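Periplasmic beta-glucosidase (Pseudomonas aeruginosa, PDB 6R5T) probably hydrolyses terminal, non-reducing beta-D-glucosyl residues, releasing beta-D-glucose, as a periplasmic glycoside hydrolase of family 3. Local coordinates at residues Ala17-Gln22 with Ile305-Ile310; Gly29-Lys34 with Asn286-Leu291; Gly257-Leu262 with Asp290-Trp295; Glu261-Gly266 with Arg272-Leu277. The protein carries 1 engineered substitution. All blocks are in the same frame, centred on the assembly; numbering follows the deposited sequence.

Interaction 1 of 4, residues Ala17-Gln22 with Ile305-Ile310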
loop_
_atom_site.group_PDB
_atom_site.type_symbol
_atom_site.label_atom_id
_atom_site.label_comp_id
_atom_site.label_asym_id
_atom_site.label_seq_id
_atom_site.Cartn_x
_atom_site.Cartn_y
_atom_site.Cartn_z
ATOM N N ALA A 17 23.428 4.405 39.888
ATOM C CA ALA A 17 23.613 5.673 39.169
ATOM C C ALA A 17 24.637 5.487 38.048
ATOM O O ALA A 17 24.462 6.028 36.895
ATOM C CB ALA A 17 24.004 6.736 40.161
ATOM N N GLU A 18 25.751 4.820 38.370
ATOM C CA GLU A 18 26.839 4.593 37.400
ATOM C C GLU A 18 26.358 3.648 36.284
ATOM O O GLU A 18 26.693 3.891 35.105
ATOM C CB GLU A 18 28.082 4.051 38.117
ATOM C CG GLU A 18 28.796 5.152 38.898
ATOM C CD GLU A 18 29.794 4.683 39.959
ATOM O OE1 GLU A 18 30.703 5.487 40.220
ATOM O OE2 GLU A 18 29.706 3.523 40.455
ATOM N N LYS A 19 25.658 2.588 36.632
ATOM C CA LYS A 19 25.112 1.653 35.610
ATOM C C LYS A 19 24.138 2.402 34.694
ATOM O O LYS A 19 24.213 2.246 33.421
ATOM C CB LYS A 19 24.398 0.506 36.293
ATOM C CG LYS A 19 25.331 -0.474 36.973
ATOM C CD LYS A 19 24.591 -1.599 37.668
ATOM C CE LYS A 19 25.542 -2.544 38.353
ATOM N NZ LYS A 19 24.812 -3.588 39.098
ATOM N N ILE A 20 23.232 3.171 35.280
ATOM C CA ILE A 20 22.240 3.909 34.457
ATOM C C ILE A 20 22.949 4.961 33.609
ATOM O O ILE A 20 22.522 5.161 32.430
ATOM C CB ILE A 20 21.161 4.502 35.357
ATOM C CG1 ILE A 20 20.356 3.363 35.987
ATOM C CG2 ILE A 20 20.309 5.499 34.560
ATOM C CD1 ILE A 20 19.470 3.795 37.138
ATOM N N GLY A 21 24.023 5.586 34.105
ATOM C CA GLY A 21 24.780 6.555 33.287
ATOM C C GLY A 21 25.295 5.937 31.992
ATOM O O GLY A 21 25.376 6.610 30.972
ATOM N N GLN A 22 25.684 4.681 32.031
ATOM C CA GLN A 22 26.214 3.957 30.852
ATOM C C GLN A 22 25.167 3.880 29.740
ATOM O O GLN A 22 25.588 3.761 28.564
ATOM C CB GLN A 22 26.682 2.566 31.211
ATOM C CG GLN A 22 27.992 2.640 32.032
ATOM C CD GLN A 22 29.082 3.301 31.237
ATOM O OE1 GLN A 22 29.466 2.786 30.179
ATOM N NE2 GLN A 22 29.555 4.457 31.697
ATOM N N ILE A 305 10.332 -2.223 37.598
ATOM C CA ILE A 305 11.363 -2.956 36.803
ATOM C C ILE A 305 12.216 -3.742 37.788
ATOM O O ILE A 305 12.092 -3.496 39.024
ATOM C CB ILE A 305 12.218 -2.014 35.921
ATOM C CG1 ILE A 305 13.025 -1.043 36.773
ATOM C CG2 ILE A 305 11.371 -1.235 34.911
ATOM C CD1 ILE A 305 14.033 -0.195 36.054
ATOM N N ASP A 306 13.033 -4.644 37.263
ATOM C CA ASP A 306 13.954 -5.517 38.022
ATOM C C ASP A 306 15.378 -4.971 37.911
ATOM O O ASP A 306 15.769 -4.371 36.851
ATOM C CB ASP A 306 13.904 -6.953 37.502
ATOM C CG ASP A 306 12.498 -7.521 37.564
ATOM O OD1 ASP A 306 11.852 -7.326 38.592
ATOM O OD2 ASP A 306 12.037 -8.077 36.559
ATOM N N GLN A 307 16.192 -5.226 38.930
ATOM C CA GLN A 307 17.635 -4.915 38.854
ATOM C C GLN A 307 18.250 -5.571 37.605
ATOM O O GLN A 307 19.117 -4.941 36.947
ATOM C CB GLN A 307 18.341 -5.358 40.135
ATOM C CG GLN A 307 19.837 -5.111 40.139
ATOM C CD GLN A 307 20.138 -3.631 40.204
ATOM O OE1 GLN A 307 19.569 -2.926 41.046
ATOM N NE2 GLN A 307 20.997 -3.136 39.314
ATOM N N ALA A 308 17.855 -6.797 37.275
ATOM C CA ALA A 308 18.343 -7.535 36.087
ATOM C C ALA A 308 18.106 -6.724 34.786
ATOM O O ALA A 308 18.932 -6.858 33.864
ATOM C CB ALA A 308 17.679 -8.878 36.007
ATOM N N ASP A 309 17.083 -5.888 34.705
ATOM C CA ASP A 309 16.815 -5.039 33.498
ATOM C C ASP A 309 17.954 -4.009 33.355
ATOM O O ASP A 309 18.562 -3.848 32.257
ATOM C CB ASP A 309 15.462 -4.338 33.609
ATOM C CG ASP A 309 14.271 -5.277 33.590
ATOM O OD1 ASP A 309 14.314 -6.202 32.749
ATOM O OD2 ASP A 309 13.312 -5.076 34.416
ATOM N N ILE A 310 18.331 -3.337 34.452
ATOM C CA ILE A 310 19.460 -2.362 34.446
ATOM C C ILE A 310 20.754 -3.123 34.161
ATOM O O ILE A 310 21.588 -2.653 33.377
ATOM C CB ILE A 310 19.542 -1.638 35.801
ATOM C CG1 ILE A 310 18.244 -0.905 36.133
ATOM C CG2 ILE A 310 20.758 -0.736 35.866
ATOM C CD1 ILE A 310 18.044 0.325 35.317
#
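I310 turns its CG1 opposite its own carbonyl carbon (chi1 -58°) and bends again at chi2 (-73°), which sets CD1 against I20 and leaves CG2 for K19. I20 CG1 lies 3.9 Å from I310 CD1, and I310 CG2 sits 3.9 Å from K19 CB, so one isoleucine touches two successive residues, K19 and I20, of the facing helix. The helices come within 6.9 Å, measured between I20 CA and I310 CA. I310 is modelled in two conformers, and these contacts belong to one of them. Beyond CB the K19 chain is extended, and Q307, bent at its second torsion (69°), crosses it at about a right angle. K19 NZ and Q307 NE2 stand 3.8 Å apart and are both donors; each reaches OD1 of D311, K19 as a salt bridge and Q307 as a hydrogen bond. Q307 NE2 also meets N16 OD1. The closeness of the two donors is consistent with their shared acceptor, D311 OD1. L296 of helix 291-301 touches both isoleucines. Helix 16-22 leads into strand 24-26, and helix 307-323 comes after helix 291-301, which follows strand 286-287, the neighbouring last strand: a TIM-barrel-type closure of the N-terminal domain.

Interaction 2 of 4, residues Gly29-Lys34 with Asn286-Leu291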
loop_
_atom_site.group_PDB
_atom_site.type_symbol
_atom_site.label_atom_id
_atom_site.label_comp_id
_atom_site.label_asym_id
_atom_site.label_seq_id
_atom_site.Cartn_x
_atom_site.Cartn_y
_atom_site.Cartn_z
ATOM N N GLY A 29 23.898 19.773 21.590
ATOM C CA GLY A 29 22.761 20.441 20.940
ATOM C C GLY A 29 22.074 21.388 21.892
ATOM O O GLY A 29 22.494 21.527 23.042
ATOM N N ALA A 30 20.964 21.956 21.463
ATOM C CA ALA A 30 20.147 22.844 22.313
ATOM C C ALA A 30 19.740 22.085 23.581
ATOM O O ALA A 30 19.831 22.672 24.652
ATOM C CB ALA A 30 18.960 23.336 21.537
ATOM N N ASP A 31 19.406 20.797 23.459
ATOM C CA ASP A 31 18.965 19.940 24.588
ATOM C C ASP A 31 20.125 19.618 25.536
ATOM O O ASP A 31 19.865 19.253 26.694
ATOM C CB ASP A 31 18.365 18.626 24.074
ATOM C CG ASP A 31 16.963 18.755 23.496
ATOM O OD1 ASP A 31 16.196 19.610 23.995
ATOM O OD2 ASP A 31 16.640 17.985 22.556
ATOM N N HIS A 32 21.355 19.587 25.032
ATOM C CA HIS A 32 22.561 19.185 25.788
ATOM C C HIS A 32 23.700 20.107 25.394
ATOM O O HIS A 32 24.583 19.736 24.641
ATOM C CB HIS A 32 22.964 17.747 25.519
ATOM C CG HIS A 32 21.868 16.775 25.794
ATOM N ND1 HIS A 32 21.148 16.207 24.786
ATOM C CD2 HIS A 32 21.428 16.236 26.952
ATOM C CE1 HIS A 32 20.251 15.383 25.324
ATOM N NE2 HIS A 32 20.421 15.379 26.658
ATOM N N PRO A 33 23.709 21.318 25.970
ATOM C CA PRO A 33 24.795 22.248 25.731
ATOM C C PRO A 33 26.136 21.626 26.113
ATOM O O PRO A 33 26.244 20.785 27.027
ATOM C CB PRO A 33 24.492 23.434 26.649
ATOM C CG PRO A 33 23.055 23.296 27.009
ATOM C CD PRO A 33 22.711 21.823 26.913
ATOM N N LYS A 34 27.167 22.044 25.403
ATOM C CA LYS A 34 28.478 21.403 25.496
ATOM C C LYS A 34 28.974 21.389 26.947
ATOM O O LYS A 34 29.508 20.334 27.348
ATOM C CB LYS A 34 29.507 22.142 24.661
ATOM C CG LYS A 34 30.854 21.449 24.603
ATOM C CD LYS A 34 31.523 21.626 23.247
ATOM C CE LYS A 34 33.032 21.681 23.305
ATOM N NZ LYS A 34 33.593 22.221 22.041
ATOM N N ASN A 286 19.556 4.555 25.544
ATOM C CA ASN A 286 18.515 5.588 25.343
ATOM C C ASN A 286 19.115 6.794 24.639
ATOM O O ASN A 286 19.947 7.514 25.235
ATOM C CB ASN A 286 17.959 5.900 26.727
ATOM C CG ASN A 286 16.972 7.033 26.852
ATOM O OD1 ASN A 286 16.995 7.707 27.907
ATOM N ND2 ASN A 286 16.099 7.200 25.861
ATOM N N MET A 287 18.691 7.016 23.399
ATOM C CA MET A 287 19.213 8.130 22.566
ATOM C C MET A 287 18.445 9.412 22.850
ATOM O O MET A 287 17.214 9.508 22.587
ATOM C CB MET A 287 19.201 7.747 21.082
ATOM C CG MET A 287 19.852 8.725 20.167
ATOM S SD MET A 287 19.834 7.980 18.474
ATOM C CE MET A 287 21.396 8.522 17.802
ATOM N N ASN A 288 19.187 10.386 23.353
ATOM C CA ASN A 288 18.923 11.833 23.476
ATOM C C ASN A 288 17.827 12.227 24.470
ATOM O O ASN A 288 17.998 13.282 25.039
ATOM C CB ASN A 288 18.760 12.458 22.097
ATOM C CG ASN A 288 19.627 13.699 21.988
ATOM O OD1 ASN A 288 20.833 13.733 22.321
ATOM N ND2 ASN A 288 18.957 14.770 21.624
ATOM N N ASP A 289 16.726 11.493 24.695
ATOM C CA ASP A 289 15.581 12.082 25.448
ATOM C C ASP A 289 15.794 12.030 26.973
ATOM O O ASP A 289 15.023 12.691 27.692
ATOM C CB ASP A 289 14.226 11.531 25.007
ATOM C CG ASP A 289 14.077 10.048 25.158
ATOM O OD1 ASP A 289 14.574 9.527 26.161
ATOM O OD2 ASP A 289 13.370 9.447 24.292
ATOM N N ASP A 290 16.820 11.317 27.433
ATOM C CA ASP A 290 17.213 11.209 28.858
ATOM C C ASP A 290 16.137 10.584 29.733
ATOM O O ASP A 290 16.253 10.684 30.945
ATOM C CB ASP A 290 17.638 12.574 29.396
ATOM C CG ASP A 290 18.988 12.999 28.873
ATOM O OD1 ASP A 290 19.708 12.172 28.291
ATOM O OD2 ASP A 290 19.293 14.182 29.039
ATOM N N LEU A 291 15.177 9.868 29.166
ATOM C CA LEU A 291 14.129 9.264 30.007
ATOM C C LEU A 291 14.747 8.210 30.922
ATOM O O LEU A 291 14.292 8.102 32.061
ATOM C CB LEU A 291 13.021 8.659 29.142
ATOM C CG LEU A 291 11.814 9.568 28.964
ATOM C CD1 LEU A 291 12.204 10.868 28.321
ATOM C CD2 LEU A 291 10.726 8.895 28.141
#
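A histidine-carboxylate hydrogen bond, H32 to D290, joins two loops that leave adjacent parallel strands, 24-26 and 286-287, beside the glycan pocket to which M287 belongs. H32 NE2 donates to D290 OD2 over 2.9 Å with an N-H...O angle of 158°. The acceptor lies in the imidazole plane, whereas the donor approaches from above the carboxylate plane, 40° out of it, and the two planes are 67° apart. The same ring edge serves N288: H32 CE1 is 3.1 Å from N288 O, with that oxygen in the ring plane. The N288 amide runs past the ring in the opposing direction, its plane steeply inclined to it, with OD1 3.5 Å from H32 CE1, but this OD1 is bonded to S27 N. D31 OD2 comes within 4.1 Å of N288 ND2, too far to bond. The 286-291 loop is braced from within by D289 OD1, which accepts from N286 ND2 (2.8 Å) and L291 N (3.1 Å) on opposite faces of its plane; the second bond forms an Asx turn. The other oxygen of D290, OD1, forms a salt bridge with R24 NE. Both oxygens of D290 are therefore engaged, one by the R24 guanidinium, the other by the H32 N-H, which holds the carboxylate in place and, with NE2 as donor, fixes the rotation of the H32 ring.

Interaction 3 of 4, residues Gly257-Leu262 with Asp290-Trp295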
loop_
_atom_site.group_PDB
_atom_site.type_symbol
_atom_site.label_atom_id
_atom_site.label_comp_id
_atom_site.label_asym_id
_atom_site.label_seq_id
_atom_site.Cartn_x
_atom_site.Cartn_y
_atom_site.Cartn_z
ATOM N N GLY A 257 14.890 10.005 20.495
ATOM C CA GLY A 257 13.623 10.358 21.139
ATOM C C GLY A 257 12.568 9.233 21.075
ATOM O O GLY A 257 11.409 9.480 21.345
ATOM N N ALA A 258 12.962 8.029 20.675
ATOM C CA ALA A 258 12.017 6.906 20.441
ATOM C C ALA A 258 11.329 6.472 21.741
ATOM O O ALA A 258 10.155 6.087 21.692
ATOM C CB ALA A 258 12.755 5.743 19.839
ATOM N N VAL A 259 12.040 6.470 22.866
ATOM C CA VAL A 259 11.385 6.065 24.141
ATOM C C VAL A 259 10.259 7.050 24.446
ATOM O O VAL A 259 9.118 6.660 24.719
ATOM C CB VAL A 259 12.398 5.934 25.289
ATOM C CG1 VAL A 259 11.673 5.617 26.570
ATOM C CG2 VAL A 259 13.482 4.905 24.958
ATOM N N LYS A 260 10.528 8.349 24.397
ATOM C CA LYS A 260 9.463 9.326 24.672
ATOM C C LYS A 260 8.326 9.240 23.662
ATOM O O LYS A 260 7.161 9.463 24.027
ATOM C CB LYS A 260 10.144 10.697 24.683
ATOM C CG LYS A 260 9.214 11.818 25.061
ATOM C CD LYS A 260 9.949 13.154 25.202
ATOM C CE LYS A 260 8.965 14.250 25.547
ATOM N NZ LYS A 260 9.633 15.559 25.758
ATOM N N GLU A 261 8.629 8.892 22.399
ATOM C CA GLU A 261 7.591 8.763 21.345
ATOM C C GLU A 261 6.579 7.659 21.678
ATOM O O GLU A 261 5.501 7.624 21.069
ATOM C CB GLU A 261 8.185 8.513 19.956
ATOM C CG GLU A 261 8.872 9.732 19.383
ATOM C CD GLU A 261 9.516 9.505 18.009
ATOM O OE1 GLU A 261 9.124 8.552 17.310
ATOM O OE2 GLU A 261 10.440 10.285 17.670
ATOM N N LEU A 262 6.878 6.742 22.586
ATOM C CA LEU A 262 5.822 5.753 23.009
ATOM C C LEU A 262 4.565 6.430 23.520
ATOM O O LEU A 262 3.485 5.843 23.439
ATOM C CB LEU A 262 6.387 4.788 24.038
ATOM C CG LEU A 262 7.521 3.922 23.535
ATOM C CD1 LEU A 262 8.125 3.080 24.658
ATOM C CD2 LEU A 262 7.084 3.007 22.401
ATOM N N ASP A 290 16.820 11.317 27.433
ATOM C CA ASP A 290 17.213 11.209 28.858
ATOM C C ASP A 290 16.137 10.584 29.733
ATOM O O ASP A 290 16.253 10.684 30.945
ATOM C CB ASP A 290 17.638 12.574 29.396
ATOM C CG ASP A 290 18.988 12.999 28.873
ATOM O OD1 ASP A 290 19.708 12.172 28.291
ATOM O OD2 ASP A 290 19.293 14.182 29.039
ATOM N N LEU A 291 15.177 9.868 29.166
ATOM C CA LEU A 291 14.129 9.264 30.007
ATOM C C LEU A 291 14.747 8.210 30.922
ATOM O O LEU A 291 14.292 8.102 32.061
ATOM C CB LEU A 291 13.021 8.659 29.142
ATOM C CG LEU A 291 11.814 9.568 28.964
ATOM C CD1 LEU A 291 12.204 10.868 28.321
ATOM C CD2 LEU A 291 10.726 8.895 28.141
ATOM N N TYR A 292 15.742 7.455 30.467
ATOM C CA TYR A 292 16.307 6.379 31.306
ATOM C C TYR A 292 16.932 6.995 32.577
ATOM O O TYR A 292 16.682 6.495 33.680
ATOM C CB TYR A 292 17.340 5.536 30.573
ATOM C CG TYR A 292 16.792 4.423 29.708
ATOM C CD1 TYR A 292 15.498 4.464 29.208
ATOM C CD2 TYR A 292 17.598 3.373 29.336
ATOM C CE1 TYR A 292 15.009 3.424 28.432
ATOM C CE2 TYR A 292 17.127 2.329 28.551
ATOM C CZ TYR A 292 15.820 2.347 28.125
ATOM O OH TYR A 292 15.330 1.346 27.346
ATOM N N SER A 293 17.754 8.021 32.416
ATOM C CA SER A 293 18.400 8.666 33.577
ATOM C C SER A 293 17.352 9.299 34.485
ATOM O O SER A 293 17.559 9.333 35.702
ATOM C CB SER A 293 19.384 9.674 33.114
ATOM O OG SER A 293 20.500 9.029 32.501
ATOM N N THR A 294 16.254 9.805 33.935
ATOM C CA THR A 294 15.213 10.511 34.725
ATOM C C THR A 294 14.381 9.499 35.514
ATOM O O THR A 294 13.985 9.786 36.645
ATOM C CB THR A 294 14.330 11.368 33.809
ATOM O OG1 THR A 294 15.162 12.271 33.073
ATOM C CG2 THR A 294 13.228 12.091 34.563
ATOM N N TRP A 295 14.066 8.329 34.944
ATOM C CA TRP A 295 12.997 7.476 35.493
ATOM C C TRP A 295 13.472 6.113 35.972
ATOM O O TRP A 295 12.733 5.507 36.739
ATOM C CB TRP A 295 11.853 7.292 34.473
ATOM C CG TRP A 295 11.187 8.589 34.231
ATOM C CD1 TRP A 295 11.307 9.361 33.129
ATOM C CD2 TRP A 295 10.322 9.308 35.131
ATOM N NE1 TRP A 295 10.528 10.471 33.245
ATOM C CE2 TRP A 295 9.929 10.483 34.463
ATOM C CE3 TRP A 295 9.812 9.064 36.409
ATOM C CZ2 TRP A 295 9.079 11.438 35.037
ATOM C CZ3 TRP A 295 8.957 10.011 36.969
ATOM C CH2 TRP A 295 8.609 11.172 36.291
#
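V259 and L291 run antiparallel past each other, each CB directed at the facing helix, and meet where V259 CG1 stands 3.8 Å from L291 CD2. The same CD2 also lies 3.7 Å from K260 CA and 3.9 Å from K260 CB, so it rests against the backbone of the short helix as well as its side chains. V259 chi1 of 176° aims CG1 at the leucine and leaves CG2 for Y292, whose side chain crosses the valine's at about a right angle; V259 CG2 to Y292 CE1 is 4.1 Å, an oblique approach to the ring. Y292 OH goes on to bond V283 O, which holds the ring's polar end. These are the segments following the seventh and eighth strands, 251-253 and 286-287, which a closed TIM barrel brings side by side; G257, beyond the seventh strand, shares a backbone hydrogen bond with M287, while D289 OD2 takes K260 N. K260 departs from the contact, its chain extended, toward a long, weak ion pair with E271, whose OE1 accepts from W295 NE1. At the start of helix 291-301, D290 O accepts from both T294 N (3.1 Å) and T294 OG1 (2.9 Å), the hydroxyl lying 41° above the carbonyl plane.

Interaction 4 of 4, residues Glu261-Gly266 with Arg272-Leu277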
loop_
_atom_site.group_PDB
_atom_site.type_symbol
_atom_site.label_atom_id
_atom_site.label_comp_id
_atom_site.label_asym_id
_atom_site.label_seq_id
_atom_site.Cartn_x
_atom_site.Cartn_y
_atom_site.Cartn_z
ATOM N N GLU A 261 8.629 8.892 22.399
ATOM C CA GLU A 261 7.591 8.763 21.345
ATOM C C GLU A 261 6.579 7.659 21.678
ATOM O O GLU A 261 5.501 7.624 21.069
ATOM C CB GLU A 261 8.185 8.513 19.956
ATOM C CG GLU A 261 8.872 9.732 19.383
ATOM C CD GLU A 261 9.516 9.505 18.009
ATOM O OE1 GLU A 261 9.124 8.552 17.310
ATOM O OE2 GLU A 261 10.440 10.285 17.670
ATOM N N LEU A 262 6.878 6.742 22.586
ATOM C CA LEU A 262 5.822 5.753 23.009
ATOM C C LEU A 262 4.565 6.430 23.520
ATOM O O LEU A 262 3.485 5.843 23.439
ATOM C CB LEU A 262 6.387 4.788 24.038
ATOM C CG LEU A 262 7.521 3.922 23.535
ATOM C CD1 LEU A 262 8.125 3.080 24.658
ATOM C CD2 LEU A 262 7.084 3.007 22.401
ATOM N N ILE A 263 4.660 7.676 23.995
ATOM C CA ILE A 263 3.455 8.404 24.433
ATOM C C ILE A 263 2.603 8.777 23.206
ATOM O O ILE A 263 1.387 8.594 23.201
ATOM C CB ILE A 263 3.882 9.634 25.245
ATOM C CG1 ILE A 263 4.617 9.186 26.509
ATOM C CG2 ILE A 263 2.654 10.469 25.536
ATOM C CD1 ILE A 263 5.330 10.335 27.217
ATOM N N LYS A 264 3.228 9.330 22.175
ATOM C CA LYS A 264 2.506 9.686 20.936
ATOM C C LYS A 264 1.919 8.436 20.279
ATOM O O LYS A 264 0.814 8.527 19.711
ATOM C CB LYS A 264 3.399 10.518 20.025
ATOM C CG LYS A 264 3.573 11.929 20.609
ATOM C CD LYS A 264 4.218 12.834 19.672
ATOM C CE LYS A 264 4.341 14.272 20.137
ATOM N NZ LYS A 264 4.946 15.063 19.024
ATOM N N HIS A 265 2.628 7.323 20.306
ATOM C CA HIS A 265 2.073 6.055 19.782
ATOM C C HIS A 265 0.868 5.579 20.597
ATOM O O HIS A 265 0.139 4.684 20.117
ATOM C CB HIS A 265 3.112 4.966 19.798
ATOM C CG HIS A 265 4.105 5.020 18.691
ATOM N ND1 HIS A 265 3.753 4.739 17.389
ATOM C CD2 HIS A 265 5.442 5.182 18.693
ATOM C CE1 HIS A 265 4.880 4.740 16.661
ATOM N NE2 HIS A 265 5.894 5.021 17.419
ATOM N N GLY A 266 0.644 6.103 21.794
ATOM C CA GLY A 266 -0.490 5.617 22.596
ATOM C C GLY A 266 -0.199 4.328 23.330
ATOM O O GLY A 266 -1.193 3.639 23.664
ATOM N N ARG A 272 7.427 7.962 32.539
ATOM C CA ARG A 272 7.776 6.868 33.461
ATOM C C ARG A 272 7.365 5.526 32.851
ATOM O O ARG A 272 8.143 4.590 32.830
ATOM C CB ARG A 272 7.042 7.132 34.774
ATOM C CG ARG A 272 7.293 6.122 35.863
ATOM C CD ARG A 272 6.606 6.605 37.142
ATOM N NE ARG A 272 6.946 5.652 38.172
ATOM C CZ ARG A 272 7.274 5.954 39.440
ATOM N NH1 ARG A 272 7.277 7.212 39.879
ATOM N NH2 ARG A 272 7.578 4.958 40.258
ATOM N N ASP A 273 6.119 5.456 32.394
ATOM C CA ASP A 273 5.590 4.198 31.792
ATOM C C ASP A 273 6.316 3.948 30.469
ATOM O O ASP A 273 6.622 2.802 30.193
ATOM C CB ASP A 273 4.076 4.283 31.631
ATOM C CG ASP A 273 3.341 4.271 32.962
ATOM O OD1 ASP A 273 3.964 3.865 33.991
ATOM O OD2 ASP A 273 2.163 4.701 32.984
ATOM N N ALA A 274 6.647 4.980 29.699
ATOM C CA ALA A 274 7.400 4.752 28.446
ATOM C C ALA A 274 8.763 4.121 28.734
ATOM O O ALA A 274 9.207 3.140 28.059
ATOM C CB ALA A 274 7.519 6.038 27.689
ATOM N N THR A 275 9.452 4.631 29.773
ATOM C CA THR A 275 10.784 4.128 30.128
ATOM C C THR A 275 10.695 2.642 30.521
ATOM O O THR A 275 11.534 1.816 30.097
ATOM C CB THR A 275 11.331 4.972 31.292
ATOM O OG1 THR A 275 11.431 6.333 30.870
ATOM C CG2 THR A 275 12.672 4.454 31.727
ATOM N N ARG A 276 9.668 2.298 31.324
ATOM C CA ARG A 276 9.470 0.900 31.774
ATOM C C ARG A 276 9.295 -0.019 30.543
ATOM O O ARG A 276 9.967 -1.051 30.441
ATOM C CB ARG A 276 8.266 0.801 32.708
ATOM C CG ARG A 276 8.078 -0.634 33.158
ATOM C CD ARG A 276 6.832 -0.969 33.953
ATOM N NE ARG A 276 5.712 -0.113 33.605
ATOM C CZ ARG A 276 4.810 -0.367 32.664
ATOM N NH1 ARG A 276 4.870 -1.472 31.934
ATOM N NH2 ARG A 276 3.851 0.516 32.452
ATOM N N LEU A 277 8.454 0.417 29.614
ATOM C CA LEU A 277 8.166 -0.413 28.411
ATOM C C LEU A 277 9.454 -0.630 27.619
ATOM O O LEU A 277 9.706 -1.754 27.211
ATOM C CB LEU A 277 7.105 0.257 27.555
ATOM C CG LEU A 277 5.710 0.288 28.143
ATOM C CD1 LEU A 277 4.773 1.114 27.281
ATOM C CD2 LEU A 277 5.174 -1.117 28.329
#
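L262 meets A274 first through its CB, which lies 4.0 Å from A274 CB, where the two backbones come closest (5.7 Å between L262 CA and A274 CA). CG lies anti to the carbonyl carbon (chi1 -63°), and a second torsion of 174° carries CD1 straight on from CA, so that this methyl is the one meeting the helix. CD1 arrives 3.6 Å from A274 O and 4.2 Å from L277 CB, so the tip touches a carbonyl and, one turn later, a CB, and L262 and L277 cross at a slant. CG and CD2 make no approach within 4.2 Å across this contact. The side chain also touches P230 and A233. I263 adds a looser touch, its CG1 standing 4.4 Å from A274 CB. Backbone bonds shape the segment: H265 N bonds E261 O at 3.0 Å, and a type I turn from I263 to G266 is held by G266 N to I263 O. Across on the helix, D273 and R276 are joined by a long salt bridge, while R272 reaches E304. The loop also faces the dimer partner: K264 O accepts from N582 of the second subunit and H265 O bonds S667 of that subunit. L262 thus lies between strand 229-230 and helix 271-281, at the link from helix 258-261 to helix 271-281, while T275 on another side of that helix packs on helix 291-301.

Overall arrangement
From the N terminus, helix 16-22 opens the widest loop, closed by interaction 1 when helix 307-323 returns to it 283 residues later. Within that span, the turn after strand 24-26 is met by residues 286-291 in interaction 2. Interaction 3 starts later, at 257-262, and ends on the same chain segment as interaction 2, sharing D290 and L291 with it. Interaction 4 overlaps the first segment of interaction 3 at E261 and L262, closes the shortest loop and lies within those of interactions 1 and 2. No loop crosses another. Together the contacts tie the first, seventh and eighth strands' loops and helices of the barrel-like domain, with centres 8 to 19 Å apart.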